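Local coordinates for protein alginate lyase (Paenibacillus sp. FPU-7, PDB 6KFN) that cleaves the polysaccharide alginate by beta-elimination and is built around a right-handed parallel beta-helix, at residues W82-I96 against V104-G118. Sequence-based numbering, arbitrary orientation. Where two conformers were deposited one is given.
Sequences WNITGLKMTGALKGI and VQMDGLEIYDIGDEG
Lys94 reaches across to two acids at once, in a contact that illustrates how successive coils of a right-handed parallel beta-helix are joined. Its NZ forms salt bridges with Glu117 OE1 (2.7 Å), met on the syn side, and with Asp116 OD2 (3.1 Å), which offers its anti lone pair; the bend at chi2 (-70°) brings the ammonium back to these carboxylates. Glu117 OE2 is held in turn by His120 ND1, so a second-shell residue helps to orient the acid.

Residues in matching positions of the two coils meet side by side or face on. Asn83 and Gln105 run side by side with amide planes 55° apart, and Gln105 NE2 donates to Asn83 OD1 from above its carbonyl plane (2.9 Å). Thr90 lays CB over one face of the Tyr112 ring, 4.0 Å from its centroid, while OG1, anti to the backbone N (chi1 -167°), donates to Tyr112 O at 2.7 Å. Lys88 and Glu110 also lie alongside each other, but NZ and OE1 stay 4.2 Å apart, beyond a salt bridge; Glu110 OE2 is hydrogen-bonded to Tyr136 OH, and a water also bonded to it reaches Lys88 NZ only weakly.

Facing the interior, Ile96 CD1 sits 3.5 Å from Leu109 CD1 and also touches Met106 SD and Ile111 CD1, so that it joins the apolar interior of the two coils.

Parallel backbone bonds such as Ile84 N to Gln105 O (2.8 Å) set the register. The stacking continues both ways: strand 82-85 pairs on its far side with strand 51-55, strand 105-107 with strand 129-131, and the Tyr112 ring meets that of Tyr136 on strand 134-136.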
ATOM      1  N   TRP A  82      -6.970 -14.906  -1.070  1.00  5.40           N
ATOM      2  CA  TRP A  82      -7.254 -14.430  -2.406  1.00  5.35           C
ATOM      3  C   TRP A  82      -5.953 -14.106  -3.128  1.00  5.24           C
ATOM      4  O   TRP A  82      -5.063 -13.488  -2.548  1.00  5.87           O
ATOM      5  CB  TRP A  82      -8.119 -13.144  -2.381  1.00  5.83           C
ATOM      6  CG  TRP A  82      -9.519 -13.394  -1.927  1.00  6.38           C
ATOM      7  CD1 TRP A  82      -9.912 -13.660  -0.635  1.00  7.96           C
ATOM      8  CD2 TRP A  82     -10.689 -13.497  -2.756  1.00  6.72           C
ATOM      9  NE1 TRP A  82     -11.257 -13.889  -0.595  1.00  8.84           N
ATOM     10  CE2 TRP A  82     -11.761 -13.828  -1.882  1.00  8.18           C
ATOM     11  CE3 TRP A  82     -10.940 -13.319  -4.122  1.00  7.06           C
ATOM     12  CZ2 TRP A  82     -13.051 -13.969  -2.340  1.00  9.44           C
ATOM     13  CZ3 TRP A  82     -12.237 -13.465  -4.564  1.00  8.87           C
ATOM     14  CH2 TRP A  82     -13.264 -13.798  -3.679  1.00 11.68           C
ATOM     15  N   ASN A  83      -5.886 -14.467  -4.406  1.00  5.31           N
ATOM     16  CA  ASN A  83      -4.873 -13.991  -5.352  1.00  5.55           C
ATOM     17  C   ASN A  83      -5.559 -13.030  -6.308  1.00  5.40           C
ATOM     18  O   ASN A  83      -6.492 -13.412  -7.010  1.00  6.90           O
ATOM     19  CB  ASN A  83      -4.268 -15.146  -6.127  1.00  6.07           C
ATOM     20  CG  ASN A  83      -3.433 -16.076  -5.248  1.00  6.64           C
ATOM     21  OD1 ASN A  83      -3.031 -15.702  -4.131  1.00  7.43           O
ATOM     22  ND2 ASN A  83      -3.118 -17.252  -5.760  1.00  9.45           N
ATOM     23  N   ILE A  84      -5.123 -11.780  -6.257  1.00  5.34           N
ATOM     24  CA  ILE A  84      -5.683 -10.681  -7.043  0.66  5.26           C
ATOM     25  C   ILE A  84      -4.589 -10.249  -8.003  1.00  5.33           C
ATOM     26  O   ILE A  84      -3.564  -9.726  -7.561  1.00  5.44           O
ATOM     27  CB  ILE A  84      -6.120  -9.536  -6.108  0.66  5.91           C
ATOM     28  CG1 ILE A  84      -7.142 -10.033  -5.083  0.66  6.96           C
ATOM     29  CG2 ILE A  84      -6.664  -8.381  -6.922  0.66  6.17           C
ATOM     30  CD1 ILE A  84      -7.275  -9.171  -3.868  0.66  7.24           C
ATOM     31  N   THR A  85      -4.771 -10.517  -9.309  1.00  5.28           N
ATOM     32  CA  THR A  85      -3.649 -10.525 -10.235  1.00  5.66           C
ATOM     33  C   THR A  85      -3.978  -9.785 -11.518  1.00  5.79           C
ATOM     34  O   THR A  85      -4.970 -10.074 -12.182  1.00  6.67           O
ATOM     35  CB  THR A  85      -3.261 -11.982 -10.573  1.00  6.76           C
ATOM     36  OG1 THR A  85      -3.041 -12.677  -9.351  1.00  8.38           O
ATOM     37  CG2 THR A  85      -2.039 -12.014 -11.446  1.00  9.25           C
ATOM     38  N   GLY A  86      -3.075  -8.880 -11.916  1.00  5.98           N
ATOM     39  CA  GLY A  86      -3.119  -8.337 -13.256  1.00  6.28           C
ATOM     40  C   GLY A  86      -4.231  -7.382 -13.549  1.00  7.35           C
ATOM     41  O   GLY A  86      -4.523  -7.150 -14.705  1.00 16.74           O
ATOM     42  N   LEU A  87      -4.837  -6.780 -12.568  1.00  6.59           N
ATOM     43  CA  LEU A  87      -5.985  -5.910 -12.725  1.00  6.59           C
ATOM     44  C   LEU A  87      -5.611  -4.448 -12.526  1.00  6.22           C
ATOM     45  O   LEU A  87      -4.692  -4.115 -11.785  1.00  7.49           O
ATOM     46  CB  LEU A  87      -7.041  -6.278 -11.682  1.00  7.62           C
ATOM     47  CG  LEU A  87      -7.647  -7.684 -11.873  1.00  9.11           C
ATOM     48  CD1 LEU A  87      -8.440  -8.096 -10.653  1.00 14.06           C
ATOM     49  CD2 LEU A  87      -8.550  -7.701 -13.051  1.00 10.03           C
ATOM     50  N   LYS A  88      -6.399  -3.599 -13.147  1.00  6.88           N
ATOM     51  CA  LYS A  88      -6.422  -2.173 -12.840  1.00  7.17           C
ATOM     52  C   LYS A  88      -7.565  -1.892 -11.870  1.00  6.93           C
ATOM     53  O   LYS A  88      -8.638  -2.519 -11.963  1.00  7.80           O
ATOM     54  CB  LYS A  88      -6.611  -1.369 -14.131  1.00  9.43           C
ATOM     55  CG  LYS A  88      -5.472  -1.489 -15.108  1.00 13.89           C
ATOM     56  CD  LYS A  88      -5.718  -0.786 -16.446  1.00 15.55           C
ATOM     57  CE  LYS A  88      -4.525  -0.745 -17.319  1.00 26.82           C
ATOM     58  NZ  LYS A  88      -4.876  -0.026 -18.585  1.00 40.87           N
ATOM     59  N   MET A  89      -7.353  -0.947 -10.960  1.00  6.99           N
ATOM     60  CA  MET A  89      -8.365  -0.516 -10.010  0.67  6.94           C
ATOM     61  C   MET A  89      -8.388   1.012 -10.005  1.00  6.17           C
ATOM     62  O   MET A  89      -7.341   1.641  -9.849  1.00  6.68           O
ATOM     63  CB  MET A  89      -8.100  -1.001  -8.567  0.67  7.26           C
ATOM     64  CG  MET A  89      -8.329  -2.480  -8.271  0.67  9.12           C
ATOM     65  SD  MET A  89      -6.961  -3.509  -8.751  0.67  6.82           S
ATOM     66  CE  MET A  89      -7.589  -5.121  -8.143  0.67  7.75           C
ATOM     67  N   THR A  90      -9.567   1.593 -10.153  1.00  6.14           N
ATOM     68  CA  THR A  90      -9.685   3.026 -10.269  1.00  6.22           C
ATOM     69  C   THR A  90     -11.037   3.514  -9.812  1.00  6.60           C
ATOM     70  O   THR A  90     -11.964   2.742  -9.583  1.00  9.25           O
ATOM     71  CB  THR A  90      -9.405   3.423 -11.734  1.00  7.09           C
ATOM     72  OG1 THR A  90      -9.204   4.834 -11.838  1.00  8.61           O
ATOM     73  CG2 THR A  90     -10.521   3.053 -12.695  1.00  8.24           C
ATOM     74  N   GLY A  91     -11.159   4.848  -9.744  1.00  7.94           N
ATOM     75  CA  GLY A  91     -12.484   5.430  -9.752  1.00 10.39           C
ATOM     76  C   GLY A  91     -13.307   5.255  -8.489  1.00  9.25           C
ATOM     77  O   GLY A  91     -14.544   5.130  -8.555  1.00 13.47           O
ATOM     78  N   ALA A  92     -12.666   5.261  -7.347  1.00  6.97           N
ATOM     79  CA  ALA A  92     -13.314   5.067  -6.062  1.00  7.15           C
ATOM     80  C   ALA A  92     -12.557   5.840  -5.010  1.00  6.27           C
ATOM     81  O   ALA A  92     -11.430   6.282  -5.211  1.00  6.20           O
ATOM     82  CB  ALA A  92     -13.380   3.594  -5.694  1.00  7.86           C
ATOM     83  N   LEU A  93     -13.153   5.925  -3.825  1.00  7.28           N
ATOM     84  CA  LEU A  93     -12.530   6.610  -2.694  1.00  6.64           C
ATOM     85  C   LEU A  93     -11.305   5.889  -2.173  1.00  6.17           C
ATOM     86  O   LEU A  93     -10.351   6.505  -1.714  1.00  6.35           O
ATOM     87  CB  LEU A  93     -13.557   6.820  -1.578  1.00  8.09           C
ATOM     88  CG  LEU A  93     -13.115   7.692  -0.414  1.00  8.19           C
ATOM     89  CD1 LEU A  93     -12.930   9.128  -0.814  1.00  9.52           C
ATOM     90  CD2 LEU A  93     -14.146   7.624   0.725  1.00 10.57           C
ATOM     91  N   LYS A  94     -11.343   4.562  -2.211  1.00  7.12           N
ATOM     92  CA  LYS A  94     -10.200   3.724  -1.887  1.00  7.37           C
ATOM     93  C   LYS A  94     -10.014   2.739  -3.022  1.00  6.42           C
ATOM     94  O   LYS A  94     -10.986   2.325  -3.659  1.00  8.40           O
ATOM     95  CB  LYS A  94     -10.463   2.887  -0.621  1.00 14.79           C
ATOM     96  CG  LYS A  94     -11.285   3.545   0.502  1.00 31.11           C
ATOM     97  CD  LYS A  94     -10.524   4.623   1.145  1.00 37.19           C
ATOM     98  CE  LYS A  94     -11.214   5.125   2.446  1.00 26.07           C
ATOM     99  NZ  LYS A  94     -10.495   6.311   3.041  1.00 50.50           N
ATOM    100  N   GLY A  95      -8.773   2.319  -3.282  1.00  6.61           N
ATOM    101  CA  GLY A  95      -8.536   1.334  -4.310  1.00  6.15           C
ATOM    102  C   GLY A  95      -8.903  -0.070  -3.823  1.00  5.80           C
ATOM    103  O   GLY A  95      -9.936  -0.619  -4.187  1.00  7.30           O
ATOM    104  N   ILE A  96      -8.036  -0.619  -2.971  1.00  4.95           N
ATOM    105  CA  ILE A  96      -8.279  -1.912  -2.343  1.00  5.18           C
ATOM    106  C   ILE A  96      -8.257  -1.705  -0.838  1.00  4.92           C
ATOM    107  O   ILE A  96      -7.271  -1.219  -0.287  1.00  5.69           O
ATOM    108  CB  ILE A  96      -7.262  -2.979  -2.760  1.00  6.11           C
ATOM    109  CG1 ILE A  96      -7.167  -3.092  -4.252  1.00  7.94           C
ATOM    110  CG2 ILE A  96      -7.650  -4.313  -2.118  1.00  8.50           C
ATOM    111  CD1 ILE A  96      -6.126  -4.109  -4.741  1.00 17.00           C
ATOM    112  N   VAL A 104      -3.519 -12.698   1.523  1.00  4.89           N
ATOM    113  CA  VAL A 104      -3.920 -12.191   0.215  1.00  4.98           C
ATOM    114  C   VAL A 104      -2.661 -11.809  -0.543  1.00  5.20           C
ATOM    115  O   VAL A 104      -1.761 -11.172   0.001  1.00  6.59           O
ATOM    116  CB  VAL A 104      -4.850 -10.981   0.395  1.00  5.36           C
ATOM    117  CG1 VAL A 104      -5.182 -10.324  -0.931  1.00  5.93           C
ATOM    118  CG2 VAL A 104      -6.126 -11.371   1.141  1.00  6.13           C
ATOM    119  N   GLN A 105      -2.594 -12.218  -1.816  1.00  5.16           N
ATOM    120  CA  GLN A 105      -1.489 -11.873  -2.701  1.00  5.12           C
ATOM    121  C   GLN A 105      -2.000 -10.990  -3.830  1.00  5.08           C
ATOM    122  O   GLN A 105      -2.800 -11.435  -4.652  1.00  6.53           O
ATOM    123  CB  GLN A 105      -0.859 -13.129  -3.279  1.00  6.83           C
ATOM    124  CG  GLN A 105      -0.305 -14.071  -2.262  1.00  8.83           C
ATOM    125  CD  GLN A 105       0.477 -15.185  -2.889  1.00 12.94           C
ATOM    126  OE1 GLN A 105       1.679 -15.165  -2.887  1.00 24.70           O
ATOM    127  NE2 GLN A 105      -0.182 -16.090  -3.542  1.00 15.83           N
ATOM    128  N   MET A 106      -1.541  -9.758  -3.847  1.00  5.05           N
ATOM    129  CA  MET A 106      -1.842  -8.784  -4.894  1.00  5.20           C
ATOM    130  C   MET A 106      -0.600  -8.671  -5.790  1.00  5.26           C
ATOM    131  O   MET A 106       0.491  -8.430  -5.275  1.00  6.04           O
ATOM    132  CB  MET A 106      -2.168  -7.438  -4.256  1.00  5.32           C
ATOM    133  CG  MET A 106      -3.509  -7.433  -3.574  1.00  5.93           C
ATOM    134  SD  MET A 106      -3.781  -6.068  -2.450  1.00  7.34           S
ATOM    135  CE  MET A 106      -2.888  -6.718  -1.019  1.00  8.28           C
ATOM    136  N   ASP A 107      -0.764  -8.860  -7.099  1.00  5.02           N
ATOM    137  CA  ASP A 107       0.394  -8.951  -7.982  1.00  5.52           C
ATOM    138  C   ASP A 107       0.020  -8.367  -9.340  1.00  5.28           C
ATOM    139  O   ASP A 107      -1.009  -8.726  -9.900  1.00  6.46           O
ATOM    140  CB  ASP A 107       0.791 -10.435  -8.086  1.00  6.70           C
ATOM    141  CG  ASP A 107       2.137 -10.710  -8.710  1.00  8.50           C
ATOM    142  OD1 ASP A 107       2.737  -9.833  -9.324  1.00  9.64           O
ATOM    143  OD2 ASP A 107       2.638 -11.850  -8.459  1.00 12.18           O
ATOM    144  N   GLY A 108       0.851  -7.470  -9.874  1.00  5.58           N
ATOM    145  CA  GLY A 108       0.626  -6.975 -11.218  1.00  6.08           C
ATOM    146  C   GLY A 108      -0.518  -5.997 -11.300  1.00  5.83           C
ATOM    147  O   GLY A 108      -1.163  -5.903 -12.354  1.00  7.42           O
ATOM    148  N   LEU A 109      -0.792  -5.250 -10.233  1.00  5.56           N
ATOM    149  CA  LEU A 109      -1.899  -4.326 -10.198  1.00  5.54           C
ATOM    150  C   LEU A 109      -1.471  -2.920 -10.602  1.00  5.57           C
ATOM    151  O   LEU A 109      -0.331  -2.503 -10.397  1.00  6.59           O
ATOM    152  CB  LEU A 109      -2.520  -4.288  -8.803  1.00  5.66           C
ATOM    153  CG  LEU A 109      -2.893  -5.650  -8.210  1.00  5.99           C
ATOM    154  CD1 LEU A 109      -3.692  -5.446  -6.946  1.00  6.73           C
ATOM    155  CD2 LEU A 109      -3.680  -6.500  -9.201  1.00  6.31           C
ATOM    156  N   GLU A 110      -2.430  -2.183 -11.135  1.00  5.24           N
ATOM    157  CA  GLU A 110      -2.266  -0.768 -11.445  1.00  5.53           C
ATOM    158  C   GLU A 110      -3.441  -0.044 -10.800  1.00  5.48           C
ATOM    159  O   GLU A 110      -4.580  -0.258 -11.220  1.00  6.60           O
ATOM    160  CB  GLU A 110      -2.208  -0.570 -12.962  1.00  7.07           C
ATOM    161  CG  GLU A 110      -1.943   0.848 -13.385  1.00  9.41           C
ATOM    162  CD  GLU A 110      -1.956   1.087 -14.891  1.00 10.16           C
ATOM    163  OE1 GLU A 110      -1.932   0.127 -15.659  1.00 13.56           O
ATOM    164  OE2 GLU A 110      -2.016   2.271 -15.272  1.00 12.09           O
ATOM    165  N   ILE A 111      -3.157   0.771  -9.771  1.00  5.20           N
ATOM    166  CA  ILE A 111      -4.184   1.351  -8.916  1.00  5.35           C
ATOM    167  C   ILE A 111      -4.020   2.867  -9.003  1.00  5.09           C
ATOM    168  O   ILE A 111      -2.937   3.377  -8.693  1.00  6.13           O
ATOM    169  CB  ILE A 111      -4.041   0.864  -7.469  1.00  5.71           C
ATOM    170  CG1 ILE A 111      -4.112  -0.665  -7.429  1.00  6.69           C
ATOM    171  CG2 ILE A 111      -5.070   1.529  -6.574  1.00  6.63           C
ATOM    172  CD1 ILE A 111      -3.797  -1.255  -6.088  1.00  8.89           C
ATOM    173  N   TYR A 112      -5.063   3.570  -9.449  1.00  5.30           N
ATOM    174  CA  TYR A 112      -4.877   4.976  -9.783  1.00  5.80           C
ATOM    175  C   TYR A 112      -6.203   5.703  -9.811  1.00  5.31           C
ATOM    176  O   TYR A 112      -7.275   5.120  -9.998  1.00  5.85           O
ATOM    177  CB  TYR A 112      -4.184   5.112 -11.177  1.00  7.06           C
ATOM    178  CG  TYR A 112      -4.981   4.457 -12.294  1.00  7.69           C
ATOM    179  CD1 TYR A 112      -4.880   3.085 -12.513  1.00  8.94           C
ATOM    180  CD2 TYR A 112      -5.888   5.155 -13.075  1.00 14.45           C
ATOM    181  CE1 TYR A 112      -5.616   2.429 -13.448  1.00 15.37           C
ATOM    182  CE2 TYR A 112      -6.672   4.468 -14.063  1.00 19.08           C
ATOM    183  CZ  TYR A 112      -6.509   3.093 -14.210  1.00 17.84           C
ATOM    184  OH  TYR A 112      -7.215   2.317 -15.131  1.00 22.72           O
ATOM    185  N   ASP A 113      -6.097   7.029  -9.678  1.00  5.46           N
ATOM    186  CA  ASP A 113      -7.243   7.938  -9.696  1.00  5.73           C
ATOM    187  C   ASP A 113      -8.233   7.568  -8.585  1.00  5.78           C
ATOM    188  O   ASP A 113      -9.395   7.223  -8.785  1.00  6.84           O
ATOM    189  CB  ASP A 113      -7.907   8.062 -11.061  1.00  6.89           C
ATOM    190  CG  ASP A 113      -7.013   8.698 -12.104  1.00  7.54           C
ATOM    191  OD1 ASP A 113      -6.061   9.412 -11.770  1.00  8.19           O
ATOM    192  OD2 ASP A 113      -7.313   8.444 -13.307  1.00 11.48           O
ATOM    193  N   ILE A 114      -7.706   7.676  -7.357  1.00  5.64           N
ATOM    194  CA  ILE A 114      -8.356   7.271  -6.121  1.00  5.40           C
ATOM    195  C   ILE A 114      -8.572   8.514  -5.258  1.00  5.35           C
ATOM    196  O   ILE A 114      -7.687   9.370  -5.142  1.00  5.54           O
ATOM    197  CB  ILE A 114      -7.468   6.235  -5.376  1.00  5.50           C
ATOM    198  CG1 ILE A 114      -7.189   5.003  -6.248  1.00  6.97           C
ATOM    199  CG2 ILE A 114      -8.081   5.842  -4.064  1.00  5.42           C
ATOM    200  CD1 ILE A 114      -8.410   4.248  -6.718  1.00  7.58           C
ATOM    201  N   GLY A 115      -9.747   8.612  -4.637  1.00  5.61           N
ATOM    202  CA  GLY A 115     -10.056   9.797  -3.842  1.00  5.99           C
ATOM    203  C   GLY A 115      -9.174   9.970  -2.606  1.00  5.55           C
ATOM    204  O   GLY A 115      -8.695  11.079  -2.326  1.00  5.83           O
ATOM    205  N   ASP A 116      -9.001   8.892  -1.836  1.00  5.48           N
ATOM    206  CA  ASP A 116      -8.166   8.839  -0.649  1.00  5.39           C
ATOM    207  C   ASP A 116      -7.011   7.876  -0.941  1.00  5.15           C
ATOM    208  O   ASP A 116      -6.238   8.137  -1.867  1.00  5.29           O
ATOM    209  CB  ASP A 116      -9.001   8.464   0.589  1.00  5.88           C
ATOM    210  CG  ASP A 116     -10.004   9.533   1.015  1.00  7.76           C
ATOM    211  OD1 ASP A 116     -10.038  10.660   0.503  1.00  7.98           O
ATOM    212  OD2 ASP A 116     -10.774   9.174   1.963  1.00 10.24           O
ATOM    213  N   GLU A 117      -6.896   6.774  -0.178  1.00  4.95           N
ATOM    214  CA  GLU A 117      -5.691   5.947  -0.203  1.00  5.03           C
ATOM    215  C   GLU A 117      -5.814   4.778  -1.182  1.00  4.82           C
ATOM    216  O   GLU A 117      -6.872   4.181  -1.382  1.00  5.27           O
ATOM    217  CB  GLU A 117      -5.301   5.482   1.205  1.00  5.57           C
ATOM    218  CG  GLU A 117      -6.176   4.429   1.883  1.00  5.99           C
ATOM    219  CD  GLU A 117      -7.413   4.924   2.636  1.00  6.52           C
ATOM    220  OE1 GLU A 117      -7.894   6.047   2.368  1.00  7.73           O
ATOM    221  OE2 GLU A 117      -7.961   4.155   3.485  1.00  7.66           O
ATOM    222  N   GLY A 118      -4.676   4.410  -1.763  1.00  4.73           N
ATOM    223  CA  GLY A 118      -4.650   3.368  -2.771  1.00  4.75           C
ATOM    224  C   GLY A 118      -4.982   1.987  -2.232  1.00  4.41           C
ATOM    225  O   GLY A 118      -5.888   1.319  -2.743  1.00  5.19           O
TER
HETATM  226  O   HOH W   1      -1.723 -12.628  -6.974  1.00  9.18           O
HETATM  227  O   HOH W   2      -2.536  -4.362 -14.300  1.00 14.00           O
HETATM  228  O   HOH W   3      -3.708   2.797 -17.452  1.00 27.65           O
HETATM  229  O   HOH W   4      -9.513   6.663 -13.837  1.00 24.40           O
HETATM  230  O   HOH W   5      -9.267   4.888   5.767  1.00 32.36           O
HETATM  231  O   HOH W   6      -7.561   1.704   0.379  1.00 19.01           O